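Local coordinates for protein lovastatin nonaketide synthase mokA (Monascus pilosus, PDB 6AD3) that builds the polyketide chain of monacolin K (lovastatin) as an iterative nonaketide synthase, of which this piece is the condensation domain, at residues L123-I128 with F220-Q225; D233-Q238 with N359-A364. The protein carries 1 engineered substitution. All coordinates share one frame; numbering follows the deposited sequence.

Contact 1 of 2, residues L123-I128 with F220-Q225; sequences LRRHEI and FVEASQ
The carboxylate of E222 meets two flat groups at their edges: the guanidinium of R125 and the imidazole of H126. It stacks on neither. E222 OE1 lies in the plane of the H126 ring, at the rim by CE1, 3.3 Å from that carbon, and the ring and carboxylate planes are turned 35° apart. Against the guanidinium the carboxylate is tilted far more, by 64°, so this is not a flat, coplanar pair. R125 NH2 gives OE1 a hydrogen bond of 3.2 Å that is nearly straight at 169°. The oxygen stays close to the guanidinium plane, but the donor arrives from well above the carboxylate plane. R125 NE would complete the salt bridge to E222 OE2 at 3.1 Å, yet the modelled place of OE2 is less certain, because it sits too close to the imidazole.

The contact belongs to the half of the condensation domain built round the five-stranded mixed sheet, where L123 of helix 112-125 packs on strand 188-195 and F220 of helix 213-227 on strand 100-107. R125 is the last residue of its helix, and H126 is the first to leave helical geometry. Only 112 Å² is buried between the segments, all of it from R125, H126 and E222, whose side chain reaches across from the second helix.

E222 gets there with an extended chain beyond CG. The R125 chain bends at the CG-CD bond, which swings the guanidinium round so that NE and NH2 face the acid while NH1 is hydrogen-bonded to D233 O. The nitrogen next to CE1 is held as well: H126 ND1 is hydrogen-bonded to V122 O, one turn back along the chain. E222 and H126 are both buried, and the positive charge of R125 would be expected to stabilise the carboxylate as an anion.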
loop_
_atom_site.group_PDB
_atom_site.type_symbol
_atom_site.label_atom_id
_atom_site.label_comp_id
_atom_site.label_asym_id
_atom_site.label_seq_id
_atom_site.Cartn_x
_atom_site.Cartn_y
_atom_site.Cartn_z
ATOM N N LEU A 123 17.854 -4.303 12.571
ATOM C CA LEU A 123 18.666 -3.833 11.453
ATOM C C LEU A 123 19.744 -4.850 11.035
ATOM O O LEU A 123 20.000 -5.044 9.858
ATOM C CB LEU A 123 19.287 -2.485 11.784
ATOM C CG LEU A 123 18.375 -1.272 11.896
ATOM C CD1 LEU A 123 19.205 -0.029 12.194
ATOM C CD2 LEU A 123 17.535 -1.022 10.648
ATOM N N ARG A 124 20.429 -5.431 12.015
ATOM C CA ARG A 124 21.442 -6.438 11.769
ATOM C C ARG A 124 20.891 -7.745 11.195
ATOM O O ARG A 124 21.537 -8.365 10.323
ATOM C CB ARG A 124 22.172 -6.748 13.067
ATOM C CG ARG A 124 23.113 -7.907 12.999
ATOM C CD ARG A 124 24.080 -7.848 14.188
ATOM N NE ARG A 124 23.379 -7.548 15.446
ATOM C CZ ARG A 124 23.366 -6.357 16.066
ATOM N NH1 ARG A 124 24.044 -5.309 15.586
ATOM N NH2 ARG A 124 22.666 -6.219 17.180
ATOM N N ARG A 125 19.717 -8.173 11.668
ATOM C CA ARG A 125 19.138 -9.458 11.248
ATOM C C ARG A 125 18.857 -9.544 9.776
ATOM O O ARG A 125 18.917 -10.649 9.185
ATOM C CB ARG A 125 17.819 -9.745 12.024
ATOM C CG ARG A 125 18.056 -10.527 13.308
ATOM C CD ARG A 125 16.839 -10.480 14.217
ATOM N NE ARG A 125 15.672 -11.063 13.566
ATOM C CZ ARG A 125 15.484 -12.368 13.400
ATOM N NH1 ARG A 125 16.344 -13.260 13.936
ATOM N NH2 ARG A 125 14.377 -12.777 12.859
ATOM N N HIS A 126 18.357 -8.445 9.206
ATOM C CA HIS A 126 17.770 -8.468 7.871
ATOM C C HIS A 126 18.663 -7.762 6.860
ATOM O O HIS A 126 18.881 -6.550 6.931
ATOM C CB HIS A 126 16.392 -7.813 7.907
ATOM C CG HIS A 126 15.415 -8.554 8.748
ATOM N ND1 HIS A 126 15.211 -8.271 10.086
ATOM C CD2 HIS A 126 14.796 -9.728 8.520
ATOM C CE1 HIS A 126 14.370 -9.162 10.590
ATOM N NE2 HIS A 126 14.075 -10.028 9.642
ATOM N N GLU A 127 19.084 -8.517 5.871
ATOM C CA GLU A 127 19.927 -8.003 4.821
ATOM C C GLU A 127 19.345 -6.761 4.163
ATOM O O GLU A 127 20.072 -5.838 3.844
ATOM C CB GLU A 127 20.163 -9.083 3.776
ATOM C CG GLU A 127 21.205 -10.096 4.170
ATOM C CD GLU A 127 21.364 -11.215 3.162
ATOM O OE1 GLU A 127 20.892 -11.100 2.036
ATOM O OE2 GLU A 127 22.148 -12.115 3.450
ATOM N N ILE A 128 18.033 -6.745 3.948
ATOM C CA ILE A 128 17.384 -5.661 3.206
ATOM C C ILE A 128 17.495 -4.331 3.981
ATOM O O ILE A 128 17.429 -3.278 3.393
ATOM C CB ILE A 128 15.906 -6.017 2.869
ATOM C CG1 ILE A 128 15.286 -5.000 1.906
ATOM C CG2 ILE A 128 15.050 -6.099 4.115
ATOM C CD1 ILE A 128 16.012 -4.873 0.582
ATOM N N PHE A 220 7.723 -3.925 14.162
ATOM C CA PHE A 220 7.150 -3.696 15.480
ATOM C C PHE A 220 7.181 -5.006 16.262
ATOM O O PHE A 220 7.589 -5.045 17.410
ATOM C CB PHE A 220 5.707 -3.197 15.377
ATOM C CG PHE A 220 5.549 -1.685 15.272
ATOM C CD1 PHE A 220 5.708 -1.014 14.032
ATOM C CD2 PHE A 220 4.982 -0.953 16.339
ATOM C CE1 PHE A 220 5.372 0.369 13.882
ATOM C CE2 PHE A 220 4.608 0.417 16.161
ATOM C CZ PHE A 220 4.640 1.025 14.896
ATOM N N VAL A 221 6.713 -6.079 15.648
ATOM C CA VAL A 221 6.641 -7.365 16.319
ATOM C C VAL A 221 8.019 -7.912 16.737
ATOM O O VAL A 221 8.183 -8.417 17.841
ATOM C CB VAL A 221 5.839 -8.371 15.436
ATOM C CG1 VAL A 221 6.062 -9.787 15.886
ATOM C CG2 VAL A 221 4.388 -7.999 15.464
ATOM N N GLU A 222 9.022 -7.791 15.864
ATOM C CA GLU A 222 10.371 -8.212 16.217
ATOM C C GLU A 222 10.951 -7.356 17.318
ATOM O O GLU A 222 11.525 -7.880 18.277
ATOM C CB GLU A 222 11.289 -8.241 15.000
ATOM C CG GLU A 222 10.992 -9.406 14.040
ATOM C CD GLU A 222 12.149 -9.733 13.077
ATOM O OE1 GLU A 222 12.002 -10.714 12.343
ATOM O OE2 GLU A 222 13.230 -9.128 13.156
ATOM N N ALA A 223 10.751 -6.049 17.222
ATOM C CA ALA A 223 11.294 -5.120 18.203
ATOM C C ALA A 223 10.655 -5.310 19.589
ATOM O O ALA A 223 11.366 -5.357 20.593
ATOM C CB ALA A 223 11.089 -3.690 17.734
ATOM N N SER A 224 9.358 -5.573 19.603
ATOM C CA SER A 224 8.630 -5.856 20.832
ATOM C C SER A 224 9.174 -7.113 21.499
ATOM O O SER A 224 9.406 -7.132 22.731
ATOM C CB SER A 224 7.142 -6.055 20.530
ATOM O OG SER A 224 6.407 -6.387 21.718
ATOM N N GLN A 225 9.267 -8.185 20.720
ATOM C CA GLN A 225 9.739 -9.454 21.274
ATOM C C GLN A 225 11.154 -9.300 21.803
ATOM O O GLN A 225 11.464 -9.755 22.901
ATOM C CB GLN A 225 9.693 -10.547 20.226
ATOM C CG GLN A 225 8.311 -11.052 19.948
ATOM C CD GLN A 225 8.320 -12.114 18.926
ATOM O OE1 GLN A 225 8.338 -13.310 19.255
ATOM N NE2 GLN A 225 8.403 -11.706 17.677
#

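Contact 2 of 2, residues D233-Q238 with N359-A364; sequences DKHVPQ and NVDELA
D361 faces H235 and P237 from the first turn of the short helix 360-364, which falls in the connection from strand 348-354 to strand 371-377, neighbours in the six-stranded sheet in the C-terminal half of the condensation domain. The loop 233-238, coming from the other half, runs past this helix, and the contact between them is a small surface patch of 168 Å².

Starting at the base of the aspartate, CB rests against P237 CB at 3.8 Å, and CG is only slightly further from the same carbon. The carboxylate then turns to the imidazole. CG is anti to the carbonyl carbon (chi1 -82°), which carries the two oxygens past the proline to the NE2 corner of the H235 ring. H235 NE2 donates to OD1 at 3.3 Å with an N-H...O angle of 146°; OD1 lies almost in the ring plane and is approached on its syn side, though from clearly out of the carboxylate plane. The same nitrogen makes a weak bond to OD2, also 3.3 Å, so one donor is shared by both oxygens. The two side chains cross at about a right angle, with ring and carboxylate planes 43° apart, a His-carboxylate pair at the protein surface. With CG anti to its backbone N, H235 extends its NE2 edge to the aspartate, and P237 N lies over one face of the ring, toward its rim.

The helix itself begins at N359, a classic N-cap: its OD1 accepts from E362 N at 2.9 Å in a bond that is nearly straight. P237 packs against the side of this short helix, its ring reaching both D361 and A364. CG of the proline sits 3.4 Å from D361 O and 4.2 Å from the A364 CB methyl.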
loop_
_atom_site.group_PDB
_atom_site.type_symbol
_atom_site.label_atom_id
_atom_site.label_comp_id
_atom_site.label_asym_id
_atom_site.label_seq_id
_atom_site.Cartn_x
_atom_site.Cartn_y
_atom_site.Cartn_z
ATOM N N ASP A 233 14.158 -16.744 16.213
ATOM C CA ASP A 233 14.765 -17.816 15.451
ATOM C C ASP A 233 16.018 -17.308 14.760
ATOM O O ASP A 233 16.009 -16.224 14.163
ATOM C CB ASP A 233 13.787 -18.315 14.388
ATOM C CG ASP A 233 12.763 -19.257 14.936
ATOM O OD1 ASP A 233 12.953 -19.768 16.058
ATOM O OD2 ASP A 233 11.725 -19.425 14.277
ATOM N N LYS A 234 17.036 -18.161 14.700
ATOM C CA LYS A 234 18.283 -17.872 13.987
ATOM C C LYS A 234 18.066 -17.798 12.479
ATOM O O LYS A 234 18.749 -17.063 11.785
ATOM C CB LYS A 234 19.311 -18.971 14.276
ATOM C CG LYS A 234 20.732 -18.579 13.922
ATOM C CD LYS A 234 21.134 -17.271 14.612
ATOM C CE LYS A 234 22.644 -17.071 14.619
ATOM N NZ LYS A 234 23.325 -18.184 15.333
ATOM N N HIS A 235 17.146 -18.611 11.979
ATOM C CA HIS A 235 16.840 -18.649 10.562
ATOM C C HIS A 235 16.135 -17.353 10.192
ATOM O O HIS A 235 15.087 -17.032 10.761
ATOM C CB HIS A 235 15.921 -19.830 10.236
ATOM C CG HIS A 235 15.338 -19.768 8.857
ATOM N ND1 HIS A 235 16.120 -19.654 7.728
ATOM C CD2 HIS A 235 14.048 -19.706 8.431
ATOM C CE1 HIS A 235 15.346 -19.500 6.666
ATOM N NE2 HIS A 235 14.082 -19.580 7.061
ATOM N N VAL A 236 16.659 -16.643 9.186
ATOM C CA VAL A 236 15.990 -15.409 8.682
ATOM C C VAL A 236 15.846 -15.498 7.186
ATOM O O VAL A 236 16.841 -15.683 6.473
ATOM C CB VAL A 236 16.824 -14.127 9.053
ATOM C CG1 VAL A 236 16.166 -12.846 8.506
ATOM C CG2 VAL A 236 16.993 -14.024 10.543
ATOM N N PRO A 237 14.624 -15.428 6.684
ATOM C CA PRO A 237 14.444 -15.444 5.253
ATOM C C PRO A 237 14.827 -14.105 4.634
ATOM O O PRO A 237 14.201 -13.086 4.896
ATOM C CB PRO A 237 12.958 -15.747 5.084
ATOM C CG PRO A 237 12.332 -15.285 6.328
ATOM C CD PRO A 237 13.344 -15.448 7.413
ATOM N N GLN A 238 15.898 -14.091 3.860
ATOM C CA GLN A 238 16.434 -12.830 3.430
ATOM C C GLN A 238 15.778 -12.408 2.105
ATOM O O GLN A 238 15.521 -13.248 1.211
ATOM C CB GLN A 238 17.946 -12.927 3.273
ATOM C CG GLN A 238 18.668 -13.323 4.568
ATOM C CD GLN A 238 18.651 -12.238 5.593
ATOM O OE1 GLN A 238 18.165 -11.109 5.334
ATOM N NE2 GLN A 238 19.285 -12.503 6.741
ATOM N N ASN A 359 3.678 -17.992 2.098
ATOM C CA ASN A 359 4.233 -19.076 2.883
ATOM C C ASN A 359 4.956 -18.530 4.107
ATOM O O ASN A 359 5.101 -17.343 4.258
ATOM C CB ASN A 359 5.126 -19.978 2.056
ATOM C CG ASN A 359 6.377 -19.291 1.594
ATOM O OD1 ASN A 359 6.984 -18.544 2.319
ATOM N ND2 ASN A 359 6.754 -19.541 0.376
ATOM N N VAL A 360 5.388 -19.419 4.979
ATOM C CA VAL A 360 5.891 -19.020 6.266
ATOM C C VAL A 360 7.043 -18.039 6.109
ATOM O O VAL A 360 7.082 -17.042 6.779
ATOM C CB VAL A 360 6.424 -20.286 6.981
ATOM C CG1 VAL A 360 7.280 -19.969 8.190
ATOM C CG2 VAL A 360 5.276 -21.202 7.336
ATOM N N ASP A 361 7.975 -18.344 5.228
ATOM C CA ASP A 361 9.125 -17.483 5.063
ATOM C C ASP A 361 8.762 -16.112 4.486
ATOM O O ASP A 361 9.238 -15.115 4.951
ATOM C CB ASP A 361 10.201 -18.165 4.251
ATOM C CG ASP A 361 11.068 -19.104 5.096
ATOM O OD1 ASP A 361 10.944 -19.144 6.313
ATOM O OD2 ASP A 361 11.901 -19.786 4.527
ATOM N N GLU A 362 7.896 -16.092 3.483
ATOM C CA GLU A 362 7.444 -14.837 2.900
ATOM C C GLU A 362 6.739 -13.955 3.910
ATOM O O GLU A 362 6.863 -12.766 3.878
ATOM C CB GLU A 362 6.496 -15.087 1.723
ATOM C CG GLU A 362 7.174 -15.792 0.574
ATOM C CD GLU A 362 6.204 -16.180 -0.562
ATOM O OE1 GLU A 362 6.731 -16.579 -1.606
ATOM O OE2 GLU A 362 4.980 -16.367 -0.309
ATOM N N LEU A 363 5.972 -14.559 4.816
ATOM C CA LEU A 363 5.293 -13.795 5.836
ATOM C C LEU A 363 6.251 -13.166 6.838
ATOM O O LEU A 363 5.965 -12.090 7.343
ATOM C CB LEU A 363 4.287 -14.665 6.585
ATOM C CG LEU A 363 3.080 -15.082 5.769
ATOM C CD1 LEU A 363 2.371 -16.266 6.481
ATOM C CD2 LEU A 363 2.112 -13.913 5.614
ATOM N N ALA A 364 7.349 -13.868 7.153
ATOM C CA ALA A 364 8.306 -13.441 8.196
ATOM C C ALA A 364 9.376 -12.478 7.675
ATOM O O ALA A 364 9.988 -11.746 8.437
ATOM C CB ALA A 364 8.960 -14.662 8.824
#

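The two contacts lie with centres about 11 Å apart, on the same side of the chain's centre, and come in series: contact 1 closes at helix 213-227 before contact 2 opens in the loop leading from that helix to helix 239-251. They also touch directly. Besides the R125-D233 bond, E127 N bonds Q238 OE1 and V236 packs on H126 and R125, so the loop 233-238 lies between the end of helix 112-125 and helix 360-364. Contact 1 stays with the five-stranded sheet's half, whereas contact 2 reaches the six-stranded sheet's half; together they join side chains of both halves of the condensation domain through the loop 233-238.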